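Hypothetical glycoside hydrolase (PDB 3TAW) is of unknown function but appears to be built as a five-bladed beta-propeller, a fold common to several families of carbohydrate-active proteins. Local coordinates at residues 247-252 and 259-264; 302-307 and 322-327. All blocks are in the same frame, centred on the assembly; numbering follows the deposited sequence.

Contact 1 of 2, residues 247-252 and 259-264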
loop_
_atom_site.group_PDB
_atom_site.type_symbol
_atom_site.label_atom_id
_atom_site.label_comp_id
_atom_site.label_asym_id
_atom_site.label_seq_id
_atom_site.Cartn_x
_atom_site.Cartn_y
_atom_site.Cartn_z
ATOM N N CYS A 247 0.282 2.485 7.020
ATOM C CA CYS A 247 -0.891 2.625 6.180
ATOM C C CYS A 247 -0.946 1.541 5.096
ATOM O O CYS A 247 0.074 1.097 4.597
ATOM C CB CYS A 247 -0.926 4.010 5.559
ATOM S SG CYS A 247 -1.165 5.308 6.766
ATOM N N GLY A 248 -2.168 1.117 4.777
ATOM C CA GLY A 248 -2.410 0.028 3.850
ATOM C C GLY A 248 -2.925 0.553 2.512
ATOM O O GLY A 248 -2.320 1.462 1.918
ATOM N N PRO A 249 -4.037 -0.002 2.011
ATOM C CA PRO A 249 -4.581 0.491 0.768
ATOM C C PRO A 249 -5.178 1.895 0.900
ATOM O O PRO A 249 -5.228 2.449 2.006
ATOM C CB PRO A 249 -5.688 -0.530 0.442
ATOM C CG PRO A 249 -6.125 -1.028 1.757
ATOM C CD PRO A 249 -4.901 -1.043 2.627
ATOM N N PRO A 250 -5.643 2.478 -0.214
ATOM C CA PRO A 250 -6.362 3.739 -0.093
ATOM C C PRO A 250 -7.524 3.698 0.911
ATOM O O PRO A 250 -8.205 2.653 1.075
ATOM C CB PRO A 250 -6.870 3.993 -1.518
ATOM C CG PRO A 250 -5.852 3.297 -2.386
ATOM C CD PRO A 250 -5.548 2.043 -1.620
ATOM N N ALA A 251 -7.698 4.818 1.609
ATOM C CA ALA A 251 -8.749 4.984 2.591
ATOM C C ALA A 251 -10.084 5.177 1.880
ATOM O O ALA A 251 -10.127 5.620 0.723
ATOM C CB ALA A 251 -8.458 6.193 3.491
ATOM N N ILE A 252 -11.162 4.863 2.602
ATOM C CA ILE A 252 -12.521 4.886 2.067
ATOM C C ILE A 252 -13.445 5.773 2.901
ATOM O O ILE A 252 -13.728 5.462 4.063
ATOM C CB ILE A 252 -13.134 3.475 1.986
ATOM C CG1 ILE A 252 -12.228 2.555 1.161
ATOM C CG2 ILE A 252 -14.508 3.546 1.337
ATOM C CD1 ILE A 252 -12.734 1.132 1.002
ATOM N N VAL A 259 -12.569 5.189 6.544
ATOM C CA VAL A 259 -12.028 3.911 6.965
ATOM C C VAL A 259 -10.607 3.761 6.425
ATOM O O VAL A 259 -10.389 3.877 5.225
ATOM C CB VAL A 259 -12.900 2.738 6.459
ATOM C CG1 VAL A 259 -12.317 1.405 6.923
ATOM C CG2 VAL A 259 -14.355 2.898 6.952
ATOM N N LEU A 260 -9.656 3.494 7.323
ATOM C CA LEU A 260 -8.266 3.265 6.953
ATOM C C LEU A 260 -7.843 1.864 7.353
ATOM O O LEU A 260 -7.821 1.541 8.533
ATOM C CB LEU A 260 -7.353 4.294 7.621
ATOM C CG LEU A 260 -5.845 4.132 7.431
ATOM C CD1 LEU A 260 -5.473 4.387 5.935
ATOM C CD2 LEU A 260 -5.004 5.029 8.426
ATOM N N LEU A 261 -7.539 1.024 6.366
ATOM C CA LEU A 261 -6.911 -0.254 6.612
ATOM C C LEU A 261 -5.406 -0.021 6.753
ATOM O O LEU A 261 -4.794 0.705 5.968
ATOM C CB LEU A 261 -7.195 -1.242 5.474
ATOM C CG LEU A 261 -8.505 -2.035 5.506
ATOM C CD1 LEU A 261 -9.756 -1.131 5.525
ATOM C CD2 LEU A 261 -8.630 -3.029 4.341
ATOM N N TYR A 262 -4.817 -0.632 7.772
ATOM C CA TYR A 262 -3.388 -0.446 8.040
ATOM C C TYR A 262 -2.790 -1.727 8.598
ATOM O O TYR A 262 -3.511 -2.677 8.932
ATOM C CB TYR A 262 -3.182 0.771 8.952
ATOM C CG TYR A 262 -3.574 0.569 10.396
ATOM C CD1 TYR A 262 -4.886 0.795 10.828
ATOM C CD2 TYR A 262 -2.640 0.159 11.350
ATOM C CE1 TYR A 262 -5.241 0.616 12.128
ATOM C CE2 TYR A 262 -2.996 -0.016 12.675
ATOM C CZ TYR A 262 -4.303 0.214 13.062
ATOM O OH TYR A 262 -4.681 0.045 14.361
ATOM N N ASN A 263 -1.471 -1.738 8.668
ATOM C CA ASN A 263 -0.669 -2.876 9.049
ATOM C C ASN A 263 0.053 -2.618 10.363
ATOM O O ASN A 263 0.806 -1.651 10.483
ATOM C CB ASN A 263 0.322 -3.129 7.930
ATOM C CG ASN A 263 -0.387 -3.451 6.619
ATOM O OD1 ASN A 263 -1.002 -4.514 6.508
ATOM N ND2 ASN A 263 -0.346 -2.527 5.642
ATOM N N GLY A 264 -0.224 -3.459 11.340
ATOM C CA GLY A 264 0.372 -3.344 12.672
ATOM C C GLY A 264 1.475 -4.338 12.858
ATOM O O GLY A 264 1.271 -5.519 12.597
HETATM O O HOH W 1 -7.369 1.832 3.731
#

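Contact 2 of 2, residues 302-307 and 322-327. With EDO (1,2-ethanediol), chain I.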
loop_
_atom_site.group_PDB
_atom_site.type_symbol
_atom_site.label_atom_id
_atom_site.label_comp_id
_atom_site.label_asym_id
_atom_site.label_seq_id
_atom_site.Cartn_x
_atom_site.Cartn_y
_atom_site.Cartn_z
ATOM N N LYS A 302 -8.400 -5.736 17.820
ATOM C CA LYS A 302 -7.741 -6.944 17.325
ATOM C C LYS A 302 -7.714 -6.895 15.798
ATOM O O LYS A 302 -8.587 -6.276 15.177
ATOM C CB LYS A 302 -8.507 -8.185 17.760
ATOM C CG LYS A 302 -8.543 -8.396 19.271
ATOM C CD LYS A 302 -9.285 -9.653 19.637
ATOM C CE LYS A 302 -9.633 -9.638 21.106
ATOM N NZ LYS A 302 -10.192 -10.943 21.564
ATOM N N PRO A 303 -6.718 -7.548 15.190
ATOM C CA PRO A 303 -6.598 -7.486 13.731
ATOM C C PRO A 303 -7.751 -8.200 13.026
ATOM O O PRO A 303 -8.317 -9.147 13.577
ATOM C CB PRO A 303 -5.270 -8.196 13.456
ATOM C CG PRO A 303 -5.023 -9.060 14.637
ATOM C CD PRO A 303 -5.678 -8.388 15.800
ATOM N N PHE A 304 -8.102 -7.731 11.836
ATOM C CA PHE A 304 -9.175 -8.346 11.046
ATOM C C PHE A 304 -8.572 -9.382 10.095
ATOM O O PHE A 304 -9.301 -10.141 9.495
ATOM C CB PHE A 304 -10.001 -7.332 10.272
ATOM C CG PHE A 304 -9.306 -6.738 9.090
ATOM C CD1 PHE A 304 -8.459 -5.665 9.235
ATOM C CD2 PHE A 304 -9.519 -7.235 7.822
ATOM C CE1 PHE A 304 -7.806 -5.127 8.146
ATOM C CE2 PHE A 304 -8.889 -6.689 6.720
ATOM C CZ PHE A 304 -8.028 -5.624 6.883
ATOM N N LEU A 305 -7.249 -9.403 9.987
ATOM C CA LEU A 305 -6.530 -10.384 9.162
ATOM C C LEU A 305 -5.187 -10.652 9.834
ATOM O O LEU A 305 -4.528 -9.715 10.248
ATOM C CB LEU A 305 -6.304 -9.832 7.763
ATOM C CG LEU A 305 -5.871 -10.800 6.648
ATOM C CD1 LEU A 305 -7.034 -11.710 6.231
ATOM C CD2 LEU A 305 -5.354 -10.001 5.432
ATOM N N GLN A 306 -4.791 -11.920 9.940
ATOM C CA GLN A 306 -3.510 -12.277 10.555
ATOM C C GLN A 306 -2.874 -13.433 9.785
ATOM O O GLN A 306 -3.582 -14.173 9.097
ATOM C CB GLN A 306 -3.697 -12.661 12.039
ATOM C CG GLN A 306 -4.455 -13.962 12.266
ATOM C CD GLN A 306 -4.474 -14.402 13.736
ATOM O OE1 GLN A 306 -5.539 -14.515 14.320
ATOM N NE2 GLN A 306 -3.311 -14.636 14.324
ATOM N N PRO A 307 -1.540 -13.561 9.864
ATOM C CA PRO A 307 -0.904 -14.703 9.189
ATOM C C PRO A 307 -1.480 -16.034 9.671
ATOM O O PRO A 307 -1.550 -16.296 10.884
ATOM C CB PRO A 307 0.562 -14.550 9.546
ATOM C CG PRO A 307 0.738 -13.091 9.756
ATOM C CD PRO A 307 -0.531 -12.660 10.456
ATOM N N VAL A 322 0.648 -10.253 6.789
ATOM C CA VAL A 322 -0.460 -10.164 5.847
ATOM C C VAL A 322 -0.594 -8.671 5.600
ATOM O O VAL A 322 -1.364 -7.960 6.275
ATOM C CB VAL A 322 -1.760 -10.862 6.345
ATOM C CG1 VAL A 322 -1.574 -12.362 6.327
ATOM C CG2 VAL A 322 -2.218 -10.390 7.741
ATOM N N PHE A 323 0.185 -8.193 4.616
ATOM C CA PHE A 323 0.444 -6.774 4.444
ATOM C C PHE A 323 -0.551 -6.195 3.438
ATOM O O PHE A 323 -0.388 -6.326 2.217
ATOM C CB PHE A 323 1.893 -6.544 3.994
ATOM C CG PHE A 323 2.352 -5.124 4.166
ATOM C CD1 PHE A 323 2.790 -4.657 5.404
ATOM C CD2 PHE A 323 2.285 -4.241 3.096
ATOM C CE1 PHE A 323 3.196 -3.337 5.556
ATOM C CE2 PHE A 323 2.687 -2.917 3.239
ATOM C CZ PHE A 323 3.140 -2.467 4.453
ATOM N N VAL A 324 -1.613 -5.603 3.971
ATOM C CA VAL A 324 -2.737 -5.159 3.165
ATOM C C VAL A 324 -2.378 -3.914 2.398
ATOM O O VAL A 324 -1.829 -2.984 2.952
ATOM C CB VAL A 324 -4.027 -4.997 4.000
ATOM C CG1 VAL A 324 -4.459 -6.380 4.539
ATOM C CG2 VAL A 324 -3.845 -3.963 5.108
ATOM N N GLU A 325 -2.679 -3.903 1.095
ATOM C CA GLU A 325 -2.169 -2.811 0.250
ATOM C C GLU A 325 -2.965 -2.484 -1.005
ATOM O O GLU A 325 -2.816 -1.385 -1.550
ATOM C CB GLU A 325 -0.707 -3.133 -0.109
ATOM C CG GLU A 325 0.058 -2.005 -0.812
ATOM C CD GLU A 325 1.575 -2.249 -0.857
ATOM O OE1 GLU A 325 2.086 -3.013 -0.015
ATOM O OE2 GLU A 325 2.270 -1.687 -1.757
ATOM N N GLY A 326 -3.763 -3.442 -1.496
ATOM C CA GLY A 326 -4.638 -3.260 -2.656
ATOM C C GLY A 326 -6.074 -3.636 -2.284
ATOM O O GLY A 326 -6.306 -4.613 -1.588
ATOM N N LEU A 327 -7.045 -2.853 -2.736
ATOM C CA LEU A 327 -8.445 -3.072 -2.376
ATOM C C LEU A 327 -9.342 -2.547 -3.483
ATOM O O LEU A 327 -9.222 -1.374 -3.858
ATOM C CB LEU A 327 -8.763 -2.387 -1.048
ATOM C CG LEU A 327 -10.201 -2.517 -0.548
ATOM C CD1 LEU A 327 -10.614 -4.010 -0.357
ATOM C CD2 LEU A 327 -10.381 -1.709 0.767
HETATM C C1 EDO I . -8.292 1.342 -6.142
HETATM O O1 EDO I . -8.815 2.069 -7.272
HETATM C C2 EDO I . -8.780 1.934 -4.809
HETATM O O2 EDO I . -8.364 1.164 -3.652
#

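Contact 1 of 2, residues 247-252 and 259-264
Leu260 carries its CG anti to the backbone N (chi1 175°), and this takes its two methyls to two different residues of the facing segment: CD2 comes within 4.2 Å of Cys247 SG, while CD1 lies 4.3 Å from Ala251 CB. Leu261 takes another rotamer, with CG anti to the carbonyl carbon (chi1 -84°), which brings CD2 near Pro249 CG. Its CB, heading toward the facing segment, meets Pro249 CD at 3.7 Å; the two side chains cross at a slant, and Pro249 CG also touches Leu261 CB. The two chains form an antiparallel hairpin whose pairing is regular at one end only. There Ile252 N gives its hydrogen to Val259 O at 2.9 Å, and Val259 N answers to Ile252 O at 2.8 Å, nearly straight at the hydrogen (173°). At the other end Cys247 and Tyr262 form a non-hydrogen-bonded pair, beside a weak, bent bond from Gly248 N to Leu261 O at 2.9 Å. Between the two, the register slips by two residues as Pro249 and Pro250, which have no N-H to offer, bow away from the partner strand. A water takes the place of a direct strand-to-strand bond here, accepting from Leu261 N at 2.8 Å and donating to Pro249 O at 2.8 Å, so that the buried amide has a partner. Further along, the hydroxyl of Tyr262 is taken by Asp241, and Phe233 meets its ring edge-to-face. The hairpin belongs to a larger sheet: strand 179-186 runs parallel beside strand 244-254, with Thr183 bonded to Ala251, while strand 281-288 pairs antiparallel with strand 257-265 through Leu260 with Ala286 and Tyr262 with Gly284.

Contact 2 of 2, residues 302-307 and 322-327
The backbones of Pro307 and Val322 come closest, with their CA atoms 5.7 Å apart, and from there the irregular chain 302-307 splays away from strand 322-327, the separation being spanned by side chains. Val322 does most of the touching. Its CG1 packs against Pro307 N at 3.7 Å, and its CG2 sits 3.5 Å from Leu305 O and also touches Gln306 CA, so the two methyls lie against the extended backbone of 305-307. Pro307 adds its ring, CD lying 3.9 Å from Val322 CG2. Leu305 reaches across toward the strand with CG anti to its own backbone N (chi1 -166°), which sends CD2 to a point 3.8 Å from Val322 CB and 3.8 Å from Val324 CG1; one methyl thus bridges two residues that face the loop from the same side of the strand. The path is consistent with a blade-to-blade connection of a beta-propeller: the chain leaves strand 296-299 of one sheet, runs through 302-307 and the short helix 310-313, and enters the next sheet at strand 322-330. That strand pairs antiparallel with 333-340, and a classic beta bulge, with Glu325 and Gly326 both facing Tyr337, interrupts the pairing just past Val324. Phe304 works where the chains are farther apart, its ring reaching back to the strand. The CB of Leu305 rests over one face of that ring, offset toward the rim, and Phe304 CZ approaches Val324 CG1 obliquely at 4.3 Å; Leu336 also touches both Phe304 and Val324. Backbone bonds of Phe304 and Leu305 to Ala283 tie the loop to the preceding sheet. Farther along the strand, 1,2-ethanediol, probably from the crystallisation liquor, donates from O2 to Leu327 O at 2.7 Å and is also bonded to Thr56 OG1.

How the contacts relate
Contacts 1 and 2 lie side by side, their centres about 9 Å apart, with contact 1 complete in the chain before contact 2 begins. Asn263 joins them: its OD1 probably accepts a hydrogen bond from Val324 N at 2.8 Å, joining strand 322-330 to the sheet that holds strand 257-265, while its ND2 makes a weak bond to Glu246 O. Pro249 CB packs on Glu325 O at 3.6 Å, and Phe304 touches Leu261 as well. Between nearest atoms, the Pro249 side chain lies about 5 Å from the 1,2-ethanediol held by Leu327, and the Ile252 side chain about 12 Å from the magnesium ion, which is bound at Asn355 and Phe356.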